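MbSHANK1 protein (Monosiga brevicollis, PDB 6X23) carries a PDZ domain that binds the GIRK3 peptide and probably serves as an adaptor for synaptic receptors. Local coordinates at residues E10-F24 with I85-R99. Residues are numbered along the deposited sequence; the frame is centred on the assembly and turned at random.
Sequences EGKMDLIIMRGDKGF and IKRSGDVVAFRIARR
Strands 10-18 and 91-99 run antiparallel, their axes 148° apart, and backbone hydrogen bonds pair Gly11 with Arg98, Met13 with Ile96, Leu15 with Phe94 and Ile17 with Val92 in both directions. Past the strand end, Arg19 N donates to Asp90 O. The Arg19 side chain, extended at chi1 (-175°) and bent at chi3, turns its guanidinium side-on to Gly89 O, which takes NE at 2.7 Å and NH2 at 2.9 Å, lying only 6° out of the guanidinium plane. NH2 also reaches Ile85 O at 3.1 Å, on a lone pair, fastening residue 19 to the last turn of helix 78-87 and the loop after it. Phe24 CE2 lies 3.4 Å above the guanidinium plane, offset toward the rim. Replacing Arg19 by an alanine would probably cost the carbonyls of Gly89 and Ile85 these donors and Phe24 CE2 its flat neighbour. In this PDZ domain 10-18 is an edge strand, 91-99 lies between it and 64-68, and residues 19-24 belong to the carboxylate-binding loop, where the Phe24 backbone hydrogen-bonds the bound peptide. Val92 CG1 sits over the Phe24 ring, 3.8 Å from its centroid, a CH-pi contact, while Ile85 CG2 packs against CE2. On Val92's side of the sheet, Ile17 CD1 meets Phe94 CD2 at 3.6 Å. On the face of Lys12, Asp14 and Arg95, Lys12 NZ stands over the Arg95 guanidinium, 3.7 Å from NH2; water bridges the two, weakly at NH2, and Arg95 NH1 pairs with Glu67.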
loop_
_atom_site.group_PDB
_atom_site.type_symbol
_atom_site.label_atom_id
_atom_site.label_comp_id
_atom_site.label_asym_id
_atom_site.label_seq_id
_atom_site.Cartn_x
_atom_site.Cartn_y
_atom_site.Cartn_z
ATOM N N GLU A 10 -8.013 7.502 -12.739
ATOM C CA GLU A 10 -7.258 6.399 -12.173
ATOM C C GLU A 10 -7.925 5.080 -12.499
ATOM O O GLU A 10 -9.118 5.007 -12.781
ATOM C CB GLU A 10 -7.067 6.528 -10.658
ATOM C CG GLU A 10 -8.324 6.775 -9.839
ATOM C CD GLU A 10 -8.000 7.445 -8.498
ATOM O OE1 GLU A 10 -6.976 8.154 -8.406
ATOM O OE2 GLU A 10 -8.782 7.269 -7.539
ATOM N N GLY A 11 -7.122 4.033 -12.478
ATOM C CA GLY A 11 -7.616 2.684 -12.623
ATOM C C GLY A 11 -7.282 1.900 -11.379
ATOM O O GLY A 11 -6.292 2.170 -10.701
ATOM N N LYS A 12 -8.116 0.924 -11.078
ATOM C CA LYS A 12 -7.883 0.041 -9.954
ATOM C C LYS A 12 -7.166 -1.227 -10.404
ATOM O O LYS A 12 -7.327 -1.691 -11.533
ATOM C CB LYS A 12 -9.210 -0.303 -9.280
ATOM C CG LYS A 12 -10.007 0.929 -8.843
ATOM C CD LYS A 12 -11.155 0.522 -7.963
ATOM C CE LYS A 12 -12.363 1.398 -8.182
ATOM N NZ LYS A 12 -13.624 0.674 -7.776
ATOM N N MET A 13 -6.351 -1.783 -9.514
ATOM C CA MET A 13 -5.684 -3.037 -9.831
ATOM C C MET A 13 -5.549 -3.823 -8.542
ATOM O O MET A 13 -5.444 -3.227 -7.465
ATOM C CB MET A 13 -4.303 -2.803 -10.476
ATOM C CG MET A 13 -4.322 -2.372 -11.938
ATOM S SD MET A 13 -5.080 -3.629 -12.982
ATOM C CE MET A 13 -3.685 -4.586 -13.618
ATOM N N ASP A 14 -5.567 -5.160 -8.645
ATOM C CA ASP A 14 -5.348 -6.028 -7.491
ATOM C C ASP A 14 -3.892 -6.464 -7.493
ATOM O O ASP A 14 -3.311 -6.653 -8.541
ATOM C CB ASP A 14 -6.251 -7.244 -7.549
ATOM C CG ASP A 14 -7.719 -6.867 -7.509
ATOM O OD1 ASP A 14 -8.229 -6.677 -6.397
ATOM O OD2 ASP A 14 -8.369 -6.737 -8.574
ATOM N N LEU A 15 -3.288 -6.585 -6.319
ATOM C CA LEU A 15 -1.892 -6.983 -6.197
ATOM C C LEU A 15 -1.770 -7.982 -5.055
ATOM O O LEU A 15 -2.496 -7.873 -4.062
ATOM C CB LEU A 15 -0.992 -5.786 -5.887
ATOM C CG LEU A 15 -0.437 -4.815 -6.900
ATOM C CD1 LEU A 15 -1.554 -4.142 -7.589
ATOM C CD2 LEU A 15 0.381 -3.799 -6.116
ATOM N N ILE A 16 -0.842 -8.937 -5.191
ATOM C CA ILE A 16 -0.494 -9.896 -4.151
ATOM C C ILE A 16 1.009 -9.864 -3.974
ATOM O O ILE A 16 1.758 -9.945 -4.955
ATOM C CB ILE A 16 -0.965 -11.328 -4.465
ATOM C CG1 ILE A 16 -2.484 -11.356 -4.653
ATOM C CG2 ILE A 16 -0.654 -12.239 -3.301
ATOM C CD1 ILE A 16 -3.041 -12.710 -5.010
ATOM N N ILE A 17 1.449 -9.716 -2.729
ATOM C CA ILE A 17 2.844 -9.472 -2.387
ATOM C C ILE A 17 3.250 -10.440 -1.288
ATOM O O ILE A 17 2.589 -10.505 -0.238
ATOM C CB ILE A 17 3.076 -8.019 -1.933
ATOM C CG1 ILE A 17 2.238 -7.048 -2.764
ATOM C CG2 ILE A 17 4.529 -7.661 -2.068
ATOM C CD1 ILE A 17 2.460 -5.580 -2.402
ATOM N N MET A 18 4.318 -11.201 -1.524
ATOM C CA MET A 18 4.927 -12.085 -0.538
ATOM C C MET A 18 5.832 -11.233 0.341
ATOM O O MET A 18 6.499 -10.319 -0.157
ATOM C CB MET A 18 5.759 -13.174 -1.218
ATOM C CG MET A 18 5.037 -14.037 -2.267
ATOM S SD MET A 18 3.752 -15.139 -1.660
ATOM C CE MET A 18 3.072 -15.846 -3.169
ATOM N N ARG A 19 5.874 -11.521 1.637
ATOM C CA ARG A 19 6.734 -10.744 2.521
ATOM C C ARG A 19 8.185 -11.132 2.294
ATOM O O ARG A 19 8.501 -12.315 2.169
ATOM C CB ARG A 19 6.361 -10.955 3.994
ATOM C CG ARG A 19 7.158 -10.052 4.932
ATOM C CD ARG A 19 6.738 -10.196 6.378
ATOM N NE ARG A 19 5.302 -10.056 6.522
ATOM C CZ ARG A 19 4.700 -8.995 7.055
ATOM N NH1 ARG A 19 5.433 -7.979 7.503
ATOM N NH2 ARG A 19 3.366 -8.956 7.152
ATOM N N GLY A 20 9.065 -10.139 2.228
ATOM C CA GLY A 20 10.491 -10.380 2.163
ATOM C C GLY A 20 11.071 -10.538 3.553
ATOM O O GLY A 20 10.358 -10.761 4.531
ATOM N N ASP A 21 12.388 -10.418 3.647
ATOM C CA ASP A 21 13.003 -10.550 4.961
ATOM C C ASP A 21 13.155 -9.219 5.669
ATOM O O ASP A 21 13.436 -9.192 6.874
ATOM C CB ASP A 21 14.358 -11.237 4.841
ATOM C CG ASP A 21 14.284 -12.502 4.024
ATOM O OD1 ASP A 21 13.219 -13.155 4.058
ATOM O OD2 ASP A 21 15.274 -12.829 3.334
ATOM N N LYS A 22 12.982 -8.120 4.953
ATOM C CA LYS A 22 12.837 -6.813 5.569
ATOM C C LYS A 22 11.418 -6.282 5.410
ATOM O O LYS A 22 11.171 -5.100 5.671
ATOM C CB LYS A 22 13.846 -5.830 4.967
ATOM C CG LYS A 22 15.288 -6.343 4.929
ATOM C CD LYS A 22 16.097 -5.840 6.115
ATOM C CE LYS A 22 17.571 -6.235 6.014
ATOM N NZ LYS A 22 18.494 -5.156 6.447
ATOM N N GLY A 23 10.481 -7.121 4.967
ATOM C CA GLY A 23 9.114 -6.678 4.809
ATOM C C GLY A 23 8.610 -6.750 3.384
ATOM O O GLY A 23 9.111 -7.546 2.579
ATOM N N PHE A 24 7.610 -5.909 3.073
ATOM C CA PHE A 24 7.051 -5.834 1.729
ATOM C C PHE A 24 7.879 -4.922 0.838
ATOM O O PHE A 24 7.954 -5.155 -0.374
ATOM C CB PHE A 24 5.584 -5.385 1.799
ATOM C CG PHE A 24 4.696 -6.395 2.491
ATOM C CD1 PHE A 24 4.549 -7.675 1.972
ATOM C CD2 PHE A 24 4.069 -6.095 3.676
ATOM C CE1 PHE A 24 3.785 -8.606 2.600
ATOM C CE2 PHE A 24 3.301 -7.037 4.318
ATOM C CZ PHE A 24 3.168 -8.293 3.778
ATOM N N ILE A 85 -1.233 -4.410 7.922
ATOM C CA ILE A 85 -0.255 -4.841 6.935
ATOM C C ILE A 85 0.816 -5.706 7.597
ATOM O O ILE A 85 1.154 -6.787 7.103
ATOM C CB ILE A 85 0.327 -3.622 6.205
ATOM C CG1 ILE A 85 -0.738 -3.096 5.227
ATOM C CG2 ILE A 85 1.631 -4.012 5.521
ATOM C CD1 ILE A 85 -0.376 -1.838 4.481
ATOM N N LYS A 86 1.315 -5.283 8.758
ATOM C CA LYS A 86 2.341 -6.079 9.431
ATOM C C LYS A 86 1.795 -7.397 9.964
ATOM O O LYS A 86 2.570 -8.361 10.105
ATOM C CB LYS A 86 2.976 -5.280 10.570
ATOM C CG LYS A 86 3.688 -4.026 10.082
ATOM C CD LYS A 86 3.897 -3.027 11.197
ATOM C CE LYS A 86 5.249 -2.362 11.036
ATOM N NZ LYS A 86 5.303 -0.986 11.614
ATOM N N ARG A 87 0.481 -7.460 10.249
ATOM C CA ARG A 87 -0.157 -8.622 10.845
ATOM C C ARG A 87 -0.701 -9.587 9.805
ATOM O O ARG A 87 -1.276 -10.638 10.171
ATOM C CB ARG A 87 -1.262 -8.167 11.783
ATOM C CG ARG A 87 -0.699 -7.601 13.053
ATOM C CD ARG A 87 -1.791 -7.071 13.976
ATOM N NE ARG A 87 -2.664 -8.142 14.431
ATOM C CZ ARG A 87 -2.357 -8.958 15.424
ATOM N NH1 ARG A 87 -1.197 -8.789 16.043
ATOM N NH2 ARG A 87 -3.203 -9.925 15.798
ATOM N N SER A 88 -0.524 -9.253 8.521
ATOM C CA SER A 88 -1.085 -10.044 7.434
ATOM C C SER A 88 -0.347 -11.352 7.250
ATOM O O SER A 88 -0.859 -12.242 6.561
ATOM C CB SER A 88 -1.058 -9.253 6.134
ATOM O OG SER A 88 -1.757 -9.933 5.120
ATOM N N GLY A 89 0.829 -11.494 7.855
ATOM C CA GLY A 89 1.585 -12.717 7.723
ATOM C C GLY A 89 2.524 -12.687 6.540
ATOM O O GLY A 89 3.105 -11.656 6.191
ATOM N N ASP A 90 2.674 -13.825 5.895
ATOM C CA ASP A 90 3.680 -13.895 4.857
ATOM C C ASP A 90 3.200 -13.308 3.545
ATOM O O ASP A 90 4.027 -12.888 2.730
ATOM C CB ASP A 90 4.126 -15.344 4.684
ATOM C CG ASP A 90 5.073 -15.765 5.776
ATOM O OD1 ASP A 90 5.691 -14.845 6.383
ATOM O OD2 ASP A 90 5.202 -16.985 6.021
ATOM N N VAL A 91 1.896 -13.246 3.341
ATOM C CA VAL A 91 1.300 -12.737 2.124
ATOM C C VAL A 91 0.334 -11.618 2.473
ATOM O O VAL A 91 -0.330 -11.652 3.510
ATOM C CB VAL A 91 0.574 -13.863 1.377
ATOM C CG1 VAL A 91 0.217 -13.407 -0.009
ATOM C CG2 VAL A 91 1.449 -15.093 1.339
ATOM N N VAL A 92 0.225 -10.643 1.577
ATOM C CA VAL A 92 -0.737 -9.556 1.701
ATOM C C VAL A 92 -1.352 -9.365 0.331
ATOM O O VAL A 92 -0.720 -9.644 -0.689
ATOM C CB VAL A 92 -0.082 -8.236 2.195
ATOM C CG1 VAL A 92 0.714 -7.582 1.089
ATOM C CG2 VAL A 92 -1.091 -7.272 2.721
ATOM N N ALA A 93 -2.586 -8.887 0.305
ATOM C CA ALA A 93 -3.242 -8.494 -0.931
ATOM C C ALA A 93 -3.744 -7.067 -0.794
ATOM O O ALA A 93 -4.313 -6.684 0.237
ATOM C CB ALA A 93 -4.406 -9.416 -1.282
ATOM N N PHE A 94 -3.502 -6.288 -1.847
ATOM C CA PHE A 94 -3.894 -4.893 -1.960
ATOM C C PHE A 94 -4.770 -4.749 -3.188
ATOM O O PHE A 94 -4.512 -5.380 -4.221
ATOM C CB PHE A 94 -2.674 -3.966 -2.115
ATOM C CG PHE A 94 -1.796 -3.892 -0.892
ATOM C CD1 PHE A 94 -2.349 -3.803 0.370
ATOM C CD2 PHE A 94 -0.416 -3.936 -1.007
ATOM C CE1 PHE A 94 -1.543 -3.732 1.497
ATOM C CE2 PHE A 94 0.393 -3.890 0.124
ATOM C CZ PHE A 94 -0.182 -3.789 1.374
ATOM N N ARG A 95 -5.804 -3.926 -3.072
ATOM C CA ARG A 95 -6.409 -3.264 -4.217
ATOM C C ARG A 95 -6.073 -1.783 -4.123
ATOM O O ARG A 95 -6.232 -1.179 -3.063
ATOM C CB ARG A 95 -7.920 -3.470 -4.237
ATOM C CG ARG A 95 -8.627 -2.862 -5.432
ATOM C CD ARG A 95 -10.072 -3.221 -5.388
ATOM N NE ARG A 95 -10.711 -2.917 -6.658
ATOM C CZ ARG A 95 -12.003 -3.134 -6.888
ATOM N NH1 ARG A 95 -12.763 -3.639 -5.922
ATOM N NH2 ARG A 95 -12.536 -2.837 -8.073
ATOM N N ILE A 96 -5.602 -1.201 -5.217
ATOM C CA ILE A 96 -5.110 0.170 -5.215
ATOM C C ILE A 96 -5.676 0.937 -6.399
ATOM O O ILE A 96 -6.162 0.361 -7.370
ATOM C CB ILE A 96 -3.577 0.231 -5.252
ATOM C CG1 ILE A 96 -3.048 -0.552 -6.470
ATOM C CG2 ILE A 96 -3.022 -0.224 -3.910
ATOM C CD1 ILE A 96 -2.682 0.329 -7.688
ATOM N N ALA A 97 -5.547 2.260 -6.314
ATOM C CA ALA A 97 -5.938 3.181 -7.376
ATOM C C ALA A 97 -4.694 3.882 -7.902
ATOM O O ALA A 97 -3.870 4.358 -7.119
ATOM C CB ALA A 97 -6.970 4.196 -6.871
ATOM N N ARG A 98 -4.563 3.943 -9.223
ATOM C CA ARG A 98 -3.340 4.357 -9.888
ATOM C C ARG A 98 -3.663 5.392 -10.948
ATOM O O ARG A 98 -4.568 5.199 -11.762
ATOM C CB ARG A 98 -2.638 3.144 -10.521
ATOM C CG ARG A 98 -1.614 3.437 -11.554
ATOM C CD ARG A 98 -0.894 2.166 -11.914
ATOM N NE ARG A 98 -0.271 1.527 -10.750
ATOM C CZ ARG A 98 0.141 0.254 -10.716
ATOM N NH1 ARG A 98 -0.012 -0.538 -11.771
ATOM N NH2 ARG A 98 0.713 -0.243 -9.624
ATOM N N ARG A 99 -2.919 6.486 -10.925
ATOM C CA ARG A 99 -3.078 7.535 -11.915
ATOM C C ARG A 99 -2.929 6.955 -13.307
ATOM O O ARG A 99 -2.030 6.162 -13.548
ATOM C CB ARG A 99 -2.018 8.606 -11.690
ATOM C CG ARG A 99 -0.584 8.279 -12.233
ATOM C CD ARG A 99 0.136 6.920 -11.857
ATOM N NE ARG A 99 1.089 6.557 -12.930
ATOM C CZ ARG A 99 0.791 5.775 -13.986
ATOM N NH1 ARG A 99 -0.396 5.189 -14.078
ATOM N NH2 ARG A 99 1.685 5.525 -14.960
HETATM O O HOH W 1 -15.190 -1.445 -8.978
HETATM O O HOH W 2 -9.190 -3.898 -8.703
#